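Local coordinates for protein cellulase (Uncultured bacterium, PDB 3WX5) that hydrolyses internal beta-1,4-glucosidic bonds of cellulose, as expected of a glycoside hydrolase family 12 endoglucanase, at residues A[142-147]-A[195-200]; A[111-116]-A[230-235]; A[34-39]-A[77-82]. All coordinates share one frame; numbering follows the deposited sequence.

Contact 1: A[142-147]-A[195-200]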
loop_
_atom_site.group_PDB
_atom_site.type_symbol
_atom_site.label_atom_id
_atom_site.label_comp_id
_atom_site.label_asym_id
_atom_site.label_seq_id
_atom_site.Cartn_x
_atom_site.Cartn_y
_atom_site.Cartn_z
ATOM N N LEU A 142 -0.517 -0.394 8.271
ATOM C CA LEU A 142 0.105 0.921 8.304
ATOM C C LEU A 142 0.085 1.519 6.907
ATOM O O LEU A 142 0.628 0.946 5.963
ATOM C CB LEU A 142 1.532 0.831 8.852
ATOM C CG LEU A 142 2.268 2.144 9.135
ATOM C CD1 LEU A 142 3.451 1.920 10.128
ATOM C CD2 LEU A 142 2.770 2.770 7.845
ATOM N N MET A 143 -0.636 2.619 6.761
ATOM C CA MET A 143 -0.732 3.297 5.479
ATOM C C MET A 143 0.113 4.577 5.481
ATOM O O MET A 143 0.224 5.258 6.502
ATOM C CB MET A 143 -2.187 3.678 5.162
ATOM C CG MET A 143 -3.195 2.533 5.208
ATOM S SD MET A 143 -4.625 2.889 4.116
ATOM C CE MET A 143 -3.961 2.567 2.455
ATOM N N ILE A 144 0.542 4.977 4.287
ATOM C CA ILE A 144 1.265 6.237 4.119
ATOM C C ILE A 144 0.681 6.909 2.903
ATOM O O ILE A 144 0.882 6.428 1.785
ATOM C CB ILE A 144 2.755 6.015 3.883
ATOM C CG1 ILE A 144 3.360 5.265 5.079
ATOM C CG2 ILE A 144 3.457 7.385 3.733
ATOM C CD1 ILE A 144 4.791 4.758 4.864
ATOM N N TRP A 145 -0.108 7.960 3.135
ATOM C CA TRP A 145 -0.869 8.606 2.063
ATOM C C TRP A 145 -0.023 9.755 1.505
ATOM O O TRP A 145 0.359 10.661 2.242
ATOM C CB TRP A 145 -2.182 9.198 2.605
ATOM C CG TRP A 145 -3.258 8.192 3.030
ATOM C CD1 TRP A 145 -3.071 6.918 3.527
ATOM C CD2 TRP A 145 -4.679 8.408 3.001
ATOM N NE1 TRP A 145 -4.305 6.324 3.769
ATOM C CE2 TRP A 145 -5.298 7.236 3.501
ATOM C CE3 TRP A 145 -5.487 9.506 2.647
ATOM C CZ2 TRP A 145 -6.690 7.094 3.568
ATOM C CZ3 TRP A 145 -6.887 9.386 2.762
ATOM C CH2 TRP A 145 -7.467 8.195 3.237
ATOM N N LEU A 146 0.243 9.716 0.202
ATOM C CA LEU A 146 1.126 10.687 -0.449
ATOM C C LEU A 146 0.364 11.722 -1.265
ATOM O O LEU A 146 0.836 12.850 -1.461
ATOM C CB LEU A 146 2.120 9.965 -1.369
ATOM C CG LEU A 146 2.989 8.936 -0.636
ATOM C CD1 LEU A 146 3.802 8.164 -1.651
ATOM C CD2 LEU A 146 3.909 9.625 0.414
ATOM N N ASN A 147 -0.823 11.344 -1.733
ATOM C CA ASN A 147 -1.595 12.201 -2.638
ATOM C C ASN A 147 -3.044 11.660 -2.677
ATOM O O ASN A 147 -3.323 10.574 -2.176
ATOM C CB ASN A 147 -0.949 12.191 -4.050
ATOM C CG ASN A 147 -1.119 13.512 -4.796
ATOM O OD1 ASN A 147 -0.194 14.000 -5.495
ATOM N ND2 ASN A 147 -2.299 14.092 -4.681
ATOM N N LEU A 195 12.272 6.471 0.558
ATOM C CA LEU A 195 11.419 6.804 1.686
ATOM C C LEU A 195 11.717 5.828 2.788
ATOM O O LEU A 195 11.766 4.611 2.541
ATOM C CB LEU A 195 9.938 6.720 1.294
ATOM C CG LEU A 195 8.973 7.174 2.401
ATOM C CD1 LEU A 195 9.112 8.707 2.711
ATOM C CD2 LEU A 195 7.560 6.841 1.994
ATOM N N ASP A 196 11.993 6.346 3.987
ATOM C CA ASP A 196 12.331 5.489 5.117
ATOM C C ASP A 196 11.071 4.896 5.755
ATOM O O ASP A 196 10.457 5.518 6.627
ATOM C CB ASP A 196 13.143 6.278 6.148
ATOM C CG ASP A 196 13.585 5.435 7.327
ATOM O OD1 ASP A 196 13.200 4.242 7.436
ATOM O OD2 ASP A 196 14.360 5.970 8.151
ATOM N N LEU A 197 10.654 3.725 5.279
ATOM C CA LEU A 197 9.436 3.088 5.798
ATOM C C LEU A 197 9.608 2.681 7.284
ATOM O O LEU A 197 8.623 2.639 8.024
ATOM C CB LEU A 197 9.059 1.852 4.961
ATOM C CG LEU A 197 8.793 2.139 3.470
ATOM C CD1 LEU A 197 8.309 0.906 2.725
ATOM C CD2 LEU A 197 7.796 3.317 3.321
ATOM N N LYS A 198 10.827 2.328 7.694
ATOM C CA LYS A 198 11.061 1.891 9.082
ATOM C C LYS A 198 10.741 3.036 10.056
ATOM O O LYS A 198 10.282 2.802 11.165
ATOM C CB LYS A 198 12.529 1.457 9.252
ATOM C CG LYS A 198 12.891 0.811 10.601
ATOM C CD LYS A 198 12.074 -0.451 10.845
ATOM C CE LYS A 198 12.410 -1.176 12.168
ATOM N NZ LYS A 198 13.392 -0.506 13.092
ATOM N N ALA A 199 10.943 4.275 9.619
ATOM C CA ALA A 199 10.634 5.424 10.512
ATOM C C ALA A 199 9.164 5.368 10.920
ATOM O O ALA A 199 8.827 5.588 12.098
ATOM C CB ALA A 199 10.952 6.752 9.835
ATOM N N PHE A 200 8.276 5.078 9.962
ATOM C CA PHE A 200 6.841 4.981 10.279
ATOM C C PHE A 200 6.535 3.812 11.184
ATOM O O PHE A 200 5.735 3.920 12.111
ATOM C CB PHE A 200 6.000 4.887 8.986
ATOM C CG PHE A 200 6.185 6.056 8.069
ATOM C CD1 PHE A 200 7.224 6.071 7.148
ATOM C CD2 PHE A 200 5.445 7.234 8.267
ATOM C CE1 PHE A 200 7.490 7.175 6.351
ATOM C CE2 PHE A 200 5.644 8.322 7.420
ATOM C CZ PHE A 200 6.681 8.297 6.460
#
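Ile144 lays its terminal methyl over one face of the Phe200 ring, a CH-pi contact in which CD1 lies 3.8 Å from the centroid of the Phe200 ring and 20° off its normal, displaced toward the rim. With CG1 anti to the carbonyl carbon (chi1 -60°) and the chain extended beyond it, this methyl reaches outward from the strand.

Aliphatic packing adds to that touch. Ile144 CD1 also meets Leu197 CD2 at 3.7 Å, while Ile144 CG2 only approaches Leu195. Leu142 crosses Phe200 at about a right angle, one branch placing CD2 4.0 Å from Phe200 CB and the other setting its CD1 methyl against a backbone carbonyl, 3.6 Å from Phe200 O. In the beta-sandwich (jelly roll) of family 12, this is where the helix 197-206 packs against strand 140-149 of the larger sheet. Trp169 and Tyr183 meet the Phe200 ring edge-to-face, and Leu197 reaches Leu104 and Ser106 on the other sheet.

Two side-chain bonds brace the segments internally. Trp145 NE1 makes a weak bond to Met143 SD, on the sheet face turned from the helix. Asp196 is the N-cap: its OD1 accepts from Ala199 N at 3.1 Å, met from above the carboxylate plane.

Contact 2: A[111-116]-A[230-235]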
loop_
_atom_site.group_PDB
_atom_site.type_symbol
_atom_site.label_atom_id
_atom_site.label_comp_id
_atom_site.label_asym_id
_atom_site.label_seq_id
_atom_site.Cartn_x
_atom_site.Cartn_y
_atom_site.Cartn_z
ATOM N N THR A 111 1.296 9.083 -10.950
ATOM C CA THR A 111 0.736 10.108 -11.816
ATOM C C THR A 111 -0.706 10.353 -11.358
ATOM O O THR A 111 -1.556 9.461 -11.467
ATOM C CB THR A 111 0.799 9.644 -13.300
ATOM O OG1 THR A 111 2.162 9.323 -13.633
ATOM C CG2 THR A 111 0.285 10.749 -14.240
ATOM N N PRO A 112 -0.976 11.540 -10.789
ATOM C CA PRO A 112 -2.311 11.877 -10.302
ATOM C C PRO A 112 -3.285 12.184 -11.437
ATOM O O PRO A 112 -2.871 12.275 -12.616
ATOM C CB PRO A 112 -2.084 13.135 -9.465
ATOM C CG PRO A 112 -0.808 13.717 -9.953
ATOM C CD PRO A 112 -0.084 12.706 -10.823
ATOM N N ILE A 113 -4.574 12.245 -11.101
ATOM C CA ILE A 113 -5.605 12.677 -12.073
ATOM C C ILE A 113 -6.466 13.797 -11.487
ATOM O O ILE A 113 -6.460 14.005 -10.274
ATOM C CB ILE A 113 -6.513 11.503 -12.522
ATOM C CG1 ILE A 113 -7.194 10.825 -11.320
ATOM C CG2 ILE A 113 -5.718 10.491 -13.323
ATOM C CD1 ILE A 113 -8.259 9.792 -11.762
ATOM N N SER A 114 -7.243 14.465 -12.342
ATOM C CA SER A 114 -8.062 15.614 -11.936
ATOM C C SER A 114 -9.531 15.261 -11.805
ATOM O O SER A 114 -10.401 16.088 -12.111
ATOM C CB SER A 114 -7.963 16.713 -12.997
ATOM O OG SER A 114 -6.734 17.385 -12.837
ATOM N N SER A 115 -9.824 14.028 -11.442
ATOM C CA SER A 115 -11.211 13.638 -11.221
ATOM C C SER A 115 -11.231 12.464 -10.236
ATOM O O SER A 115 -10.192 11.888 -9.931
ATOM C CB SER A 115 -11.850 13.202 -12.538
ATOM O OG SER A 115 -11.296 11.971 -13.001
ATOM N N GLY A 116 -12.420 12.026 -9.856
ATOM C CA GLY A 116 -12.544 10.886 -8.947
ATOM C C GLY A 116 -12.283 11.190 -7.484
ATOM O O GLY A 116 -11.976 12.339 -7.085
ATOM N N ARG A 230 -9.658 6.218 -13.386
ATOM C CA ARG A 230 -9.043 5.977 -14.693
ATOM C C ARG A 230 -7.908 6.948 -14.975
ATOM O O ARG A 230 -8.073 8.181 -14.878
ATOM C CB ARG A 230 -10.074 6.053 -15.830
ATOM C CG ARG A 230 -9.459 5.658 -17.190
ATOM C CD ARG A 230 -10.516 5.654 -18.315
ATOM N NE ARG A 230 -10.993 7.014 -18.577
ATOM C CZ ARG A 230 -12.122 7.543 -18.100
ATOM N NH1 ARG A 230 -12.957 6.828 -17.343
ATOM N NH2 ARG A 230 -12.423 8.805 -18.390
ATOM N N GLY A 231 -6.770 6.403 -15.376
ATOM C CA GLY A 231 -5.605 7.253 -15.653
ATOM C C GLY A 231 -4.564 7.379 -14.548
ATOM O O GLY A 231 -3.425 7.789 -14.817
ATOM N N LEU A 232 -4.902 6.980 -13.319
ATOM C CA LEU A 232 -3.875 6.938 -12.269
ATOM C C LEU A 232 -2.799 5.927 -12.654
ATOM O O LEU A 232 -3.114 4.838 -13.111
ATOM C CB LEU A 232 -4.488 6.543 -10.921
ATOM C CG LEU A 232 -5.371 7.609 -10.252
ATOM C CD1 LEU A 232 -6.278 6.929 -9.177
ATOM C CD2 LEU A 232 -4.496 8.688 -9.626
ATOM N N LYS A 233 -1.534 6.278 -12.447
ATOM C CA LYS A 233 -0.446 5.395 -12.865
ATOM C C LYS A 233 0.558 5.228 -11.729
ATOM O O LYS A 233 0.963 6.202 -11.100
ATOM C CB LYS A 233 0.285 5.982 -14.088
ATOM C CG LYS A 233 1.344 5.031 -14.681
ATOM C CD LYS A 233 1.880 5.541 -16.046
ATOM C CE LYS A 233 2.972 4.635 -16.631
ATOM N NZ LYS A 233 2.496 3.264 -17.042
ATOM N N SER A 234 1.037 4.003 -11.570
ATOM C CA SER A 234 2.078 3.656 -10.584
ATOM C C SER A 234 3.354 3.312 -11.372
ATOM O O SER A 234 3.297 2.477 -12.275
ATOM C CB SER A 234 1.592 2.439 -9.778
ATOM O OG SER A 234 2.608 1.795 -8.991
ATOM N N SER A 235 4.478 3.965 -11.044
ATOM C CA SER A 235 5.760 3.738 -11.751
ATOM C C SER A 235 6.962 3.588 -10.823
ATOM O O SER A 235 6.982 4.161 -9.737
ATOM C CB SER A 235 6.033 4.923 -12.696
ATOM O OG SER A 235 4.913 5.115 -13.550
HETATM O O HOH W 1 3.591 7.096 -12.434
#
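Lys233 O is gripped twice, by Thr111 N at 2.9 Å and by a water that donates to Lys233 O from 3.1 Å. The Thr111 bond is fairly straight (160° at the hydrogen) and lies in the carbonyl plane. It belongs to an antiparallel hydrogen-bonded pair where strand 101-111 ends and strand 233-243 begins, neighbours in the six-stranded sheet of the beta-sandwich. The return bond, from Lys233 N to Thr111 O, is weak at 3.3 Å. The water also bonds Thr111 OG1 and Ser235 OG, lacing the two strands together beside the pair. Thr111 and Lys233 run side by side on the same face of the sheet, with Thr111 CB 3.8 Å from Lys233 CB.

Beyond the pair, where both segments are loop, side-chain packing takes over. Ile113 crosses Leu232 at about a right angle, bringing its CG1 within 3.8 Å of Leu232 CD2. CG1 stands between the backbone N and the carbonyl carbon (chi1 57°), and from there CD1 reaches to 3.5 Å from Arg230 O. Trp118 of strand 117-127 touches both Ile113 and Leu232. Replacing Ile113 by alanine would remove both branches and would probably open a gap beside Leu232, with the loop at Gly231 less firmly packed. Gly231 has a positive phi of 98°, and its carbonyl carbon C lies 3.5 Å from Ile113 CG2.

Contact 3: A[34-39]-A[77-82]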
loop_
_atom_site.group_PDB
_atom_site.type_symbol
_atom_site.label_atom_id
_atom_site.label_comp_id
_atom_site.label_asym_id
_atom_site.label_seq_id
_atom_site.Cartn_x
_atom_site.Cartn_y
_atom_site.Cartn_z
ATOM N N GLY A 34 9.522 -11.796 -10.750
ATOM C CA GLY A 34 8.949 -12.402 -9.553
ATOM C C GLY A 34 9.248 -11.633 -8.283
ATOM O O GLY A 34 8.804 -12.029 -7.208
ATOM N N ARG A 35 9.993 -10.534 -8.390
ATOM C CA ARG A 35 10.363 -9.814 -7.184
ATOM C C ARG A 35 9.146 -9.086 -6.578
ATOM O O ARG A 35 9.065 -8.913 -5.367
ATOM C CB ARG A 35 11.512 -8.837 -7.429
ATOM C CG ARG A 35 11.788 -7.972 -6.199
ATOM C CD ARG A 35 13.180 -7.382 -6.179
ATOM N NE ARG A 35 13.326 -6.497 -5.024
ATOM C CZ ARG A 35 13.645 -6.897 -3.795
ATOM N NH1 ARG A 35 13.893 -8.176 -3.538
ATOM N NH2 ARG A 35 13.752 -6.011 -2.821
ATOM N N TYR A 36 8.241 -8.612 -7.433
ATOM C CA TYR A 36 7.019 -7.941 -6.981
ATOM C C TYR A 36 5.805 -8.608 -7.616
ATOM O O TYR A 36 5.942 -9.427 -8.521
ATOM C CB TYR A 36 7.030 -6.428 -7.314
ATOM C CG TYR A 36 8.252 -5.697 -6.825
ATOM C CD1 TYR A 36 8.541 -5.602 -5.462
ATOM C CD2 TYR A 36 9.151 -5.134 -7.725
ATOM C CE1 TYR A 36 9.729 -5.013 -5.028
ATOM C CE2 TYR A 36 10.311 -4.502 -7.291
ATOM C CZ TYR A 36 10.598 -4.476 -5.957
ATOM O OH TYR A 36 11.761 -3.888 -5.529
ATOM N N ARG A 37 4.625 -8.273 -7.115
ATOM C CA ARG A 37 3.371 -8.762 -7.669
ATOM C C ARG A 37 2.439 -7.581 -7.792
ATOM O O ARG A 37 2.365 -6.777 -6.867
ATOM C CB ARG A 37 2.760 -9.733 -6.683
ATOM C CG ARG A 37 1.671 -10.603 -7.259
ATOM C CD ARG A 37 1.838 -12.014 -6.707
ATOM N NE ARG A 37 0.542 -12.639 -6.571
ATOM C CZ ARG A 37 -0.042 -13.337 -7.528
ATOM N NH1 ARG A 37 0.590 -13.535 -8.681
ATOM N NH2 ARG A 37 -1.250 -13.847 -7.325
ATOM N N VAL A 38 1.640 -7.552 -8.853
ATOM C CA VAL A 38 0.650 -6.499 -9.039
ATOM C C VAL A 38 -0.760 -7.107 -8.979
ATOM O O VAL A 38 -1.004 -8.206 -9.503
ATOM C CB VAL A 38 0.857 -5.758 -10.375
ATOM C CG1 VAL A 38 -0.265 -4.718 -10.610
ATOM C CG2 VAL A 38 2.245 -5.075 -10.376
ATOM N N ILE A 39 -1.657 -6.441 -8.256
ATOM C CA ILE A 39 -2.988 -7.007 -8.027
ATOM C C ILE A 39 -4.024 -5.975 -8.410
ATOM O O ILE A 39 -3.872 -4.794 -8.070
ATOM C CB ILE A 39 -3.179 -7.446 -6.542
ATOM C CG1 ILE A 39 -2.703 -6.356 -5.562
ATOM C CG2 ILE A 39 -2.456 -8.777 -6.265
ATOM C CD1 ILE A 39 -3.020 -6.680 -4.083
ATOM N N PRO A 77 -5.969 -1.333 -6.327
ATOM C CA PRO A 77 -4.939 -1.820 -7.267
ATOM C C PRO A 77 -3.547 -1.413 -6.763
ATOM O O PRO A 77 -3.360 -0.268 -6.322
ATOM C CB PRO A 77 -5.259 -1.072 -8.570
ATOM C CG PRO A 77 -6.024 0.187 -8.107
ATOM C CD PRO A 77 -6.828 -0.281 -6.909
ATOM N N ALA A 78 -2.624 -2.367 -6.703
ATOM C CA ALA A 78 -1.392 -2.175 -5.929
ATOM C C ALA A 78 -0.256 -3.068 -6.420
ATOM O O ALA A 78 -0.497 -4.078 -7.055
ATOM C CB ALA A 78 -1.659 -2.465 -4.438
ATOM N N ILE A 79 0.976 -2.697 -6.069
ATOM C CA ILE A 79 2.136 -3.531 -6.310
ATOM C C ILE A 79 2.764 -3.810 -4.939
ATOM O O ILE A 79 2.646 -2.993 -4.019
ATOM C CB ILE A 79 3.162 -2.848 -7.254
ATOM C CG1 ILE A 79 4.384 -3.747 -7.470
ATOM C CG2 ILE A 79 3.526 -1.397 -6.803
ATOM C CD1 ILE A 79 5.225 -3.360 -8.725
ATOM N N TYR A 80 3.335 -4.996 -4.774
ATOM C CA TYR A 80 3.871 -5.348 -3.461
ATOM C C TYR A 80 5.094 -6.243 -3.495
ATOM O O TYR A 80 5.298 -7.036 -4.435
ATOM C CB TYR A 80 2.778 -5.933 -2.540
ATOM C CG TYR A 80 2.286 -7.319 -2.884
ATOM C CD1 TYR A 80 2.873 -8.445 -2.310
ATOM C CD2 TYR A 80 1.121 -7.500 -3.629
ATOM C CE1 TYR A 80 2.395 -9.733 -2.593
ATOM C CE2 TYR A 80 0.613 -8.779 -3.888
ATOM C CZ TYR A 80 1.262 -9.891 -3.371
ATOM O OH TYR A 80 0.759 -11.157 -3.604
ATOM N N LEU A 81 5.850 -6.148 -2.401
ATOM C CA LEU A 81 6.840 -7.128 -2.002
ATOM C C LEU A 81 6.333 -7.854 -0.762
ATOM O O LEU A 81 5.745 -7.232 0.126
ATOM C CB LEU A 81 8.134 -6.399 -1.643
ATOM C CG LEU A 81 9.232 -7.375 -1.207
ATOM C CD1 LEU A 81 10.281 -7.530 -2.272
ATOM C CD2 LEU A 81 9.833 -6.881 0.093
ATOM N N GLY A 82 6.521 -9.171 -0.716
ATOM C CA GLY A 82 6.118 -9.944 0.450
ATOM C C GLY A 82 4.882 -10.813 0.201
ATOM O O GLY A 82 4.701 -11.345 -0.904
HETATM O O HOH W 2 -1.497 -11.726 -4.880
#
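The side chains of Arg37 and Tyr80 lie alongside each other, pointing the same way, and share a water at their polar ends. Arg37 NE donates to the water at 2.8 Å and the water donates to Tyr80 OH at 2.7 Å, whereas the direct bond from Arg37 NE to Tyr80 OH is weak at 3.3 Å.

The two residues form a hydrogen-bonded pair of the antiparallel ladder between strands 36-39 and 78-80, part of the larger sheet of the family 12 sandwich. Bonds run both ways at Arg37-Tyr80 and again at Ile39-Ala78, where Ile39 N reaches Ala78 O at 2.9 Å; Val38 and Ile79 between them are a non-hydrogen-bonded pair.

Tyr80 CG takes the crowded position between N and carbonyl carbon (chi1 71°), which swings the ring to the side of Arg37, whose CB lies over its face, 3.9 Å from the Tyr80 centroid. Guanidinium and ring stand nearly perpendicular. Asp30 forms a salt bridge with Arg37 NH1, and Tyr80 OH bonds Ala87 O.

At the other end, Leu81 CD1 sits over the centre of the Arg35 guanidinium, 3.7 Å from Arg35 CZ. Val239 bonds both Arg35 NH2 and Tyr36 OH, and Arg35 NE donates to Tyr36 OH at 3.1 Å.

In the fold
From the N terminus, contact 3 closes first: residues 34-39 leave and the chain returns at 77-82, joining neighbouring strands of the larger sheet. Contact 2 opens later, at 111-116, and is completed only at 230-235, near the end of the chain, where it pairs two strands of the six-stranded sheet. Contact 1 lies wholly within that long excursion, running from 142-147 to 195-200 and setting the helix against a strand of the larger sheet. Contacts 1 and 3 have centres about 17 Å apart, on opposite sides of the chain's centre. Contacts 2 and 3 meet across the sandwich, with Ser234 OG 4.0 Å from Ile79 CG2.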